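Long-range contacts in bifunctional protein PutA (PDB 5UR2), which probably converts proline to glutamate in two oxidations, acting as a flavin-dependent proline dehydrogenase and an NAD-dependent L-glutamate gamma-semialdehyde dehydrogenase: residues 542-546 / 631-635; 557-561 / 653-659; 842-847 / 859-865. All coordinates share one frame; numbering follows the deposited sequence.

Contact 1 of 3, residues 542-546 / 631-635; sequences AQTAY and SRGVT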
loop_
_atom_site.group_PDB
_atom_site.type_symbol
_atom_site.label_atom_id
_atom_site.label_comp_id
_atom_site.label_asym_id
_atom_site.label_seq_id
_atom_site.Cartn_x
_atom_site.Cartn_y
_atom_site.Cartn_z
ATOM N N ALA B 542 -22.240 -2.854 -21.722
ATOM C CA ALA B 542 -21.278 -2.812 -20.620
ATOM C C ALA B 542 -21.976 -2.753 -19.265
ATOM O O ALA B 542 -21.559 -3.427 -18.313
ATOM C CB ALA B 542 -20.368 -1.593 -20.777
ATOM N N GLN B 543 -23.038 -1.956 -19.163
ATOM C CA GLN B 543 -23.766 -1.841 -17.905
ATOM C C GLN B 543 -24.451 -3.155 -17.546
ATOM O O GLN B 543 -24.369 -3.610 -16.400
ATOM C CB GLN B 543 -24.766 -0.685 -17.993
ATOM C CG GLN B 543 -25.545 -0.424 -16.712
ATOM C CD GLN B 543 -24.654 0.034 -15.555
ATOM O OE1 GLN B 543 -23.589 0.622 -15.758
ATOM N NE2 GLN B 543 -25.088 -0.251 -14.334
ATOM N N THR B 544 -25.088 -3.808 -18.518
ATOM C CA THR B 544 -25.698 -5.108 -18.249
ATOM C C THR B 544 -24.640 -6.106 -17.799
ATOM O O THR B 544 -24.823 -6.829 -16.811
ATOM C CB THR B 544 -26.416 -5.625 -19.498
ATOM O OG1 THR B 544 -27.536 -4.797 -19.771
ATOM C CG2 THR B 544 -26.907 -7.064 -19.311
ATOM N N ALA B 545 -23.514 -6.146 -18.518
ATOM C CA ALA B 545 -22.453 -7.076 -18.168
ATOM C C ALA B 545 -21.879 -6.786 -16.779
ATOM O O ALA B 545 -21.545 -7.719 -16.041
ATOM C CB ALA B 545 -21.352 -7.020 -19.226
ATOM N N TYR B 546 -21.812 -5.512 -16.385
ATOM C CA TYR B 546 -21.208 -5.177 -15.096
ATOM C C TYR B 546 -21.929 -5.859 -13.937
ATOM O O TYR B 546 -21.290 -6.224 -12.945
ATOM C CB TYR B 546 -21.186 -3.661 -14.909
ATOM C CG TYR B 546 -20.664 -3.237 -13.562
ATOM C CD1 TYR B 546 -19.336 -3.440 -13.218
ATOM C CD2 TYR B 546 -21.508 -2.646 -12.629
ATOM C CE1 TYR B 546 -18.857 -3.080 -11.973
ATOM C CE2 TYR B 546 -21.042 -2.259 -11.390
ATOM C CZ TYR B 546 -19.711 -2.484 -11.063
ATOM O OH TYR B 546 -19.235 -2.118 -9.827
ATOM N N SER B 631 -15.202 -2.592 -7.236
ATOM C CA SER B 631 -15.209 -2.000 -8.563
ATOM C C SER B 631 -16.138 -0.785 -8.585
ATOM O O SER B 631 -16.939 -0.575 -7.674
ATOM C CB SER B 631 -15.643 -3.031 -9.597
ATOM O OG SER B 631 -16.909 -3.545 -9.266
ATOM N N ARG B 632 -16.035 0.021 -9.644
ATOM C CA ARG B 632 -16.835 1.246 -9.778
ATOM C C ARG B 632 -17.979 1.152 -10.787
ATOM O O ARG B 632 -19.064 1.668 -10.519
ATOM C CB ARG B 632 -15.941 2.439 -10.156
ATOM C CG ARG B 632 -14.779 2.702 -9.205
ATOM C CD ARG B 632 -14.136 4.095 -9.402
ATOM N NE ARG B 632 -14.923 5.157 -8.763
ATOM C CZ ARG B 632 -15.549 6.135 -9.411
ATOM N NH1 ARG B 632 -15.475 6.218 -10.731
ATOM N NH2 ARG B 632 -16.246 7.044 -8.733
ATOM N N GLY B 633 -17.784 0.541 -11.948
ATOM C CA GLY B 633 -18.858 0.474 -12.946
ATOM C C GLY B 633 -18.284 0.483 -14.356
ATOM O O GLY B 633 -17.177 0.006 -14.580
ATOM N N VAL B 634 -19.045 1.058 -15.292
ATOM C CA VAL B 634 -18.611 1.094 -16.685
ATOM C C VAL B 634 -17.477 2.098 -16.831
ATOM O O VAL B 634 -17.584 3.247 -16.381
ATOM C CB VAL B 634 -19.779 1.439 -17.621
ATOM C CG1 VAL B 634 -19.262 1.632 -19.036
ATOM C CG2 VAL B 634 -20.855 0.320 -17.607
ATOM N N THR B 635 -16.383 1.669 -17.462
ATOM C CA THR B 635 -15.210 2.512 -17.653
ATOM C C THR B 635 -15.063 2.865 -19.121
ATOM O O THR B 635 -14.996 1.973 -19.966
ATOM C CB THR B 635 -13.952 1.805 -17.150
ATOM O OG1 THR B 635 -14.076 1.618 -15.738
ATOM C CG2 THR B 635 -12.695 2.623 -17.452
HETATM O O HOH W 1 -21.748 2.021 -14.485
#
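Tyr546 turns its CG anti to the backbone N (chi1 176°), which carries the ring from helix 532-549 across to Gly633. Ser631 sets OG between its own backbone N and carbonyl carbon (chi1 57°), where it meets the phenol oxygen. The contact packs a helix against strand 623-638 in the Rossmann-type part of the aldehyde dehydrogenase fold. Gly633 CA sits over the centre of the Tyr546 ring, 3.6 Å from the centroid, in a CH-pi contact. Beyond the ring, Tyr546 OH and Ser631 OG share a hydrogen bond of 2.8 Å, and either could donate. This bond ties the end of the ring to the chain two residues before Gly633. Asn660 OD1 accepts from the backbone N of both Arg632 and Gly633. The Arg632 side chain heads away from helix 532-549, where NH1 donates a hydrogen bond to Thr712 O and NE makes a salt bridge with Glu966 OE2. Further along, Val634 CG2 packs on Ala542 CB at 3.7 Å. Gln543 OE1 touches Val634 CG2 at 3.3 Å. There a water donates to Gln543 OE1 at 2.6 Å and accepts from Val634 N at 3.0 Å.

Contact 2 of 3, residues 557-561 / 653-659; sequences RAALV and TAAAVAG
A Schellman motif ends helix 646-657, and Arg557 of helix 554-570 grips the carbonyl next to it. Gly659 is the first residue to leave helical backbone angles. It has positive phi, and its N bonds back to Ala656 O at 2.8 Å. Arg557 holds Val657 O side-on with two nitrogens. NE lies 2.9 Å and NH2 3.0 Å from Val657 O, which is almost in the guanidinium plane. Both donors come from the same face of the carbonyl. NE stands well above the carbonyl plane (52°), while NH2 is tilted less (22°). A bend at chi3 (-52°) turns the guanidinium over the turn. One of its faces then lies on Gly659, with Gly659 CA 3.5 Å above the plane and over its centre. The two bonds and the glycine against its face fix the rotation of the group. Its positive charge close to the carbonyl end of a helix is probably favourable.

Away from the arginine, the helix segments run nearly antiparallel, with axes 9.9 Å apart. Val657 CG2 packs against Ala558 CA at 3.8 Å and Val561 CG2 at 4.0 Å. Val561 CG1 meets Thr653 CB at 4.1 Å, while Thr653 OG1 bonds back to Ala649 O in its own helix. Met608 and Cys601 of helix 587-611 pack on Arg557 and Val561. Trp549 NE1 donates to Ala656 O, a second polar grip on the same helix end. Helix 646-657 links the parallel strands 623-638 and 661-665, the beta-alpha-beta crossover typical of a Rossmann fold.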
loop_
_atom_site.group_PDB
_atom_site.type_symbol
_atom_site.label_atom_id
_atom_site.label_comp_id
_atom_site.label_asym_id
_atom_site.label_seq_id
_atom_site.Cartn_x
_atom_site.Cartn_y
_atom_site.Cartn_z
ATOM N N ARG B 557 -10.825 -13.326 -12.809
ATOM C CA ARG B 557 -10.603 -12.168 -13.674
ATOM C C ARG B 557 -9.124 -12.024 -14.007
ATOM O O ARG B 557 -8.763 -11.774 -15.165
ATOM C CB ARG B 557 -11.145 -10.891 -13.031
ATOM C CG ARG B 557 -12.603 -10.980 -12.593
ATOM C CD ARG B 557 -13.196 -9.588 -12.289
ATOM N NE ARG B 557 -12.390 -8.801 -11.358
ATOM C CZ ARG B 557 -12.755 -8.516 -10.116
ATOM N NH1 ARG B 557 -13.912 -8.968 -9.651
ATOM N NH2 ARG B 557 -11.966 -7.781 -9.340
ATOM N N ALA B 558 -8.258 -12.226 -13.006
ATOM C CA ALA B 558 -6.817 -12.164 -13.231
ATOM C C ALA B 558 -6.348 -13.253 -14.197
ATOM O O ALA B 558 -5.442 -13.016 -15.010
ATOM C CB ALA B 558 -6.077 -12.277 -11.901
ATOM N N ALA B 559 -6.939 -14.454 -14.117
ATOM C CA ALA B 559 -6.554 -15.534 -15.027
ATOM C C ALA B 559 -6.921 -15.204 -16.478
ATOM O O ALA B 559 -6.199 -15.579 -17.410
ATOM C CB ALA B 559 -7.208 -16.848 -14.585
ATOM N N LEU B 560 -8.048 -14.518 -16.690
ATOM C CA LEU B 560 -8.398 -14.075 -18.041
ATOM C C LEU B 560 -7.369 -13.084 -18.569
ATOM O O LEU B 560 -6.961 -13.162 -19.737
ATOM C CB LEU B 560 -9.801 -13.455 -18.051
ATOM C CG LEU B 560 -10.934 -14.496 -18.053
ATOM C CD1 LEU B 560 -12.317 -13.876 -17.925
ATOM C CD2 LEU B 560 -10.869 -15.313 -19.340
ATOM N N VAL B 561 -6.905 -12.176 -17.705
ATOM C CA VAL B 561 -5.891 -11.201 -18.091
ATOM C C VAL B 561 -4.545 -11.881 -18.357
ATOM O O VAL B 561 -3.794 -11.479 -19.262
ATOM C CB VAL B 561 -5.796 -10.112 -17.015
ATOM C CG1 VAL B 561 -4.591 -9.193 -17.291
ATOM C CG2 VAL B 561 -7.082 -9.330 -17.022
ATOM N N THR B 653 -7.102 -3.567 -19.271
ATOM C CA THR B 653 -6.925 -4.667 -18.324
ATOM C C THR B 653 -6.998 -4.177 -16.885
ATOM O O THR B 653 -7.525 -4.885 -16.013
ATOM C CB THR B 653 -5.608 -5.414 -18.554
ATOM O OG1 THR B 653 -4.505 -4.507 -18.463
ATOM C CG2 THR B 653 -5.594 -6.094 -19.896
ATOM N N ALA B 654 -6.469 -2.979 -16.604
ATOM C CA ALA B 654 -6.586 -2.453 -15.245
ATOM C C ALA B 654 -8.050 -2.292 -14.866
ATOM O O ALA B 654 -8.487 -2.781 -13.822
ATOM C CB ALA B 654 -5.850 -1.118 -15.099
ATOM N N ALA B 655 -8.833 -1.660 -15.745
ATOM C CA ALA B 655 -10.253 -1.463 -15.480
ATOM C C ALA B 655 -10.963 -2.802 -15.314
ATOM O O ALA B 655 -11.703 -3.011 -14.351
ATOM C CB ALA B 655 -10.886 -0.668 -16.619
ATOM N N ALA B 656 -10.746 -3.715 -16.256
ATOM C CA ALA B 656 -11.472 -4.978 -16.246
ATOM C C ALA B 656 -11.030 -5.873 -15.096
ATOM O O ALA B 656 -11.879 -6.464 -14.410
ATOM C CB ALA B 656 -11.307 -5.687 -17.591
ATOM N N VAL B 657 -9.714 -5.977 -14.844
ATOM C CA VAL B 657 -9.286 -6.872 -13.772
ATOM C C VAL B 657 -9.798 -6.358 -12.434
ATOM O O VAL B 657 -10.060 -7.148 -11.519
ATOM C CB VAL B 657 -7.752 -7.063 -13.744
ATOM C CG1 VAL B 657 -7.063 -5.948 -12.927
ATOM C CG2 VAL B 657 -7.413 -8.419 -13.150
ATOM N N ALA B 658 -9.998 -5.043 -12.311
ATOM C CA ALA B 658 -10.581 -4.504 -11.088
ATOM C C ALA B 658 -12.071 -4.780 -10.967
ATOM O O ALA B 658 -12.666 -4.372 -9.967
ATOM C CB ALA B 658 -10.343 -2.994 -11.006
ATOM N N GLY B 659 -12.683 -5.474 -11.924
ATOM C CA GLY B 659 -14.098 -5.768 -11.855
ATOM C C GLY B 659 -14.989 -4.796 -12.602
ATOM O O GLY B 659 -16.211 -4.860 -12.448
#

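Contact 3 of 3, residues 842-847 / 859-865; sequences HKLLFK and PTIFGDV
Ile861 O takes two backbone bonds from the facing strand, from Leu845 N at 2.8 Å and from Phe846 N at a longer 3.3 Å. The two consecutive residues opposite one make a classic beta bulge. Strands 843-847 and 860-863 are antiparallel, and the bulge shifts their register by one between Leu844 and Phe846. Ile861 N returns a bond to Phe846 O (2.9 Å), and Gly863 N donates to Lys843 O (2.9 Å).

Side chains pack on both faces of the hairpin. On one face, Leu844 CD1 lies over the Phe862 ring, 4.0 Å from its centroid, and touches Thr860 CG2 at 3.5 Å. Leu844 gets there with CG anti to its N (chi1 179°) and a turn at chi2. The aliphatic part of Lys847 runs beside Thr860. On the other face, Phe846 CD2 meets Ile861 CD1, and its CE2 approaches Pro859 CG. Leu845, on the bulge, brings CD1 to Gly863 CA at 3.6 Å, where the glycine leaves room for it. Near the strand ends, Val865 CG1 sits over the face of the His842 ring, 4.2 Å from its centroid.

Lys847 NZ forms a salt bridge with Glu839, Thr860 OG1 bonds to Pro858 O, and Asp864 OD1 makes a salt bridge with Arg885 NE. The Leu844, Thr860 and Phe862 face rests on helix 825-841, and the Phe846 and Ile861 face rests on helix 790-806. Strand 860-863 also pairs in parallel with strand 880-886, which continues the mixed sheet of the catalytic part of the aldehyde dehydrogenase fold.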
loop_
_atom_site.group_PDB
_atom_site.type_symbol
_atom_site.label_atom_id
_atom_site.label_comp_id
_atom_site.label_asym_id
_atom_site.label_seq_id
_atom_site.Cartn_x
_atom_site.Cartn_y
_atom_site.Cartn_z
ATOM N N HIS B 842 14.889 31.356 -34.735
ATOM C CA HIS B 842 15.985 30.745 -33.998
ATOM C C HIS B 842 17.014 30.157 -34.951
ATOM O O HIS B 842 16.697 29.754 -36.073
ATOM C CB HIS B 842 15.479 29.646 -33.044
ATOM C CG HIS B 842 14.306 30.066 -32.210
ATOM N ND1 HIS B 842 14.315 31.200 -31.424
ATOM C CD2 HIS B 842 13.091 29.492 -32.028
ATOM C CE1 HIS B 842 13.149 31.316 -30.809
ATOM N NE2 HIS B 842 12.392 30.289 -31.157
ATOM N N LYS B 843 18.255 30.100 -34.471
ATOM C CA LYS B 843 19.351 29.534 -35.242
ATOM C C LYS B 843 19.118 28.051 -35.485
ATOM O O LYS B 843 18.886 27.285 -34.546
ATOM C CB LYS B 843 20.675 29.740 -34.507
ATOM C CG LYS B 843 21.896 29.120 -35.194
ATOM C CD LYS B 843 23.164 29.348 -34.369
ATOM C CE LYS B 843 24.397 28.846 -35.088
ATOM N NZ LYS B 843 25.621 29.587 -34.670
ATOM N N LEU B 844 19.152 27.656 -36.755
ATOM C CA LEU B 844 18.985 26.260 -37.129
ATOM C C LEU B 844 20.344 25.569 -37.080
ATOM O O LEU B 844 21.244 25.917 -37.851
ATOM C CB LEU B 844 18.362 26.148 -38.520
ATOM C CG LEU B 844 18.203 24.690 -38.954
ATOM C CD1 LEU B 844 17.214 24.018 -38.039
ATOM C CD2 LEU B 844 17.775 24.567 -40.414
ATOM N N LEU B 845 20.491 24.581 -36.187
ATOM C CA LEU B 845 21.745 23.837 -36.074
ATOM C C LEU B 845 21.799 22.636 -37.001
ATOM O O LEU B 845 22.892 22.225 -37.387
ATOM C CB LEU B 845 21.997 23.355 -34.635
ATOM C CG LEU B 845 22.264 24.422 -33.570
ATOM C CD1 LEU B 845 22.451 23.792 -32.211
ATOM C CD2 LEU B 845 23.456 25.315 -33.948
ATOM N N PHE B 846 20.653 22.048 -37.346
ATOM C CA PHE B 846 20.645 20.833 -38.147
ATOM C C PHE B 846 19.228 20.521 -38.608
ATOM O O PHE B 846 18.282 20.600 -37.816
ATOM C CB PHE B 846 21.202 19.654 -37.349
ATOM C CG PHE B 846 20.940 18.323 -37.978
ATOM C CD1 PHE B 846 21.653 17.918 -39.100
ATOM C CD2 PHE B 846 19.981 17.467 -37.445
ATOM C CE1 PHE B 846 21.421 16.674 -39.681
ATOM C CE2 PHE B 846 19.743 16.224 -38.016
ATOM C CZ PHE B 846 20.466 15.824 -39.139
ATOM N N LYS B 847 19.097 20.133 -39.874
ATOM C CA LYS B 847 17.860 19.556 -40.386
ATOM C C LYS B 847 18.224 18.408 -41.312
ATOM O O LYS B 847 18.936 18.609 -42.300
ATOM C CB LYS B 847 16.998 20.602 -41.108
ATOM C CG LYS B 847 15.661 20.052 -41.633
ATOM C CD LYS B 847 14.540 21.112 -41.663
ATOM C CE LYS B 847 14.807 22.221 -42.651
ATOM N NZ LYS B 847 13.626 23.121 -42.877
ATOM N N PRO B 859 14.343 15.277 -38.685
ATOM C CA PRO B 859 14.876 15.613 -37.360
ATOM C C PRO B 859 15.564 16.969 -37.436
ATOM O O PRO B 859 16.415 17.197 -38.301
ATOM C CB PRO B 859 15.870 14.483 -37.077
ATOM C CG PRO B 859 16.346 14.075 -38.455
ATOM C CD PRO B 859 15.147 14.246 -39.366
ATOM N N THR B 860 15.183 17.872 -36.528
ATOM C CA THR B 860 15.559 19.280 -36.600
ATOM C C THR B 860 16.012 19.768 -35.231
ATOM O O THR B 860 15.318 19.538 -34.236
ATOM C CB THR B 860 14.373 20.121 -37.091
ATOM O OG1 THR B 860 13.858 19.558 -38.304
ATOM C CG2 THR B 860 14.788 21.567 -37.330
ATOM N N ILE B 861 17.143 20.481 -35.185
ATOM C CA ILE B 861 17.706 20.993 -33.936
ATOM C C ILE B 861 17.918 22.501 -34.058
ATOM O O ILE B 861 18.606 22.961 -34.977
ATOM C CB ILE B 861 19.042 20.314 -33.584
ATOM C CG1 ILE B 861 18.918 18.794 -33.578
ATOM C CG2 ILE B 861 19.506 20.761 -32.217
ATOM C CD1 ILE B 861 20.236 18.103 -33.300
ATOM N N PHE B 862 17.345 23.267 -33.126
ATOM C CA PHE B 862 17.578 24.706 -33.032
ATOM C C PHE B 862 18.480 25.019 -31.848
ATOM O O PHE B 862 18.398 24.375 -30.795
ATOM C CB PHE B 862 16.267 25.488 -32.890
ATOM C CG PHE B 862 15.379 25.335 -34.067
ATOM C CD1 PHE B 862 15.529 26.171 -35.159
ATOM C CD2 PHE B 862 14.433 24.316 -34.109
ATOM C CE1 PHE B 862 14.738 26.011 -36.274
ATOM C CE2 PHE B 862 13.639 24.147 -35.212
ATOM C CZ PHE B 862 13.790 24.996 -36.303
ATOM N N GLY B 863 19.319 26.038 -32.019
ATOM C CA GLY B 863 20.296 26.366 -31.002
ATOM C C GLY B 863 20.076 27.718 -30.369
ATOM O O GLY B 863 19.433 28.584 -30.970
ATOM N N ASP B 864 20.607 27.905 -29.159
ATOM C CA ASP B 864 20.471 29.163 -28.415
ATOM C C ASP B 864 19.020 29.626 -28.348
ATOM O O ASP B 864 18.728 30.813 -28.479
ATOM C CB ASP B 864 21.351 30.268 -29.009
ATOM C CG ASP B 864 22.779 30.200 -28.515
ATOM O OD1 ASP B 864 22.980 30.381 -27.296
ATOM O OD2 ASP B 864 23.696 29.987 -29.332
ATOM N N VAL B 865 18.110 28.685 -28.136
ATOM C CA VAL B 865 16.689 29.023 -28.015
ATOM C C VAL B 865 16.449 29.637 -26.639
ATOM O O VAL B 865 16.907 29.072 -25.629
ATOM C CB VAL B 865 15.819 27.784 -28.222
ATOM C CG1 VAL B 865 14.331 28.144 -28.209
ATOM C CG2 VAL B 865 16.191 27.076 -29.521
#

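How the contacts relate
Contacts 1 and 2 are neighbours, with centres 13 Å apart. Their segments alternate along the chain: strand 623-638 of contact 1 is followed by helix 646-657 of contact 2, as helix 532-549 is by helix 554-570. They touch directly: Tyr546 CE1 packs on Gly659 O at 3.2 Å, and Ser631 CB on Ala658 O at 3.3 Å. The turn after helix 646-657 thus meets Arg557 within contact 2 and Tyr546 and Ser631 of contact 1. Contact 3 lies apart, its centre about 50 Å from contact 1 and 47 Å from contact 2, in a different mixed sheet with strands 751-755 and 880-886. All three are away from the predicted active-site residues Glu746 and Cys780. The modified flavin binds among residues 198-429.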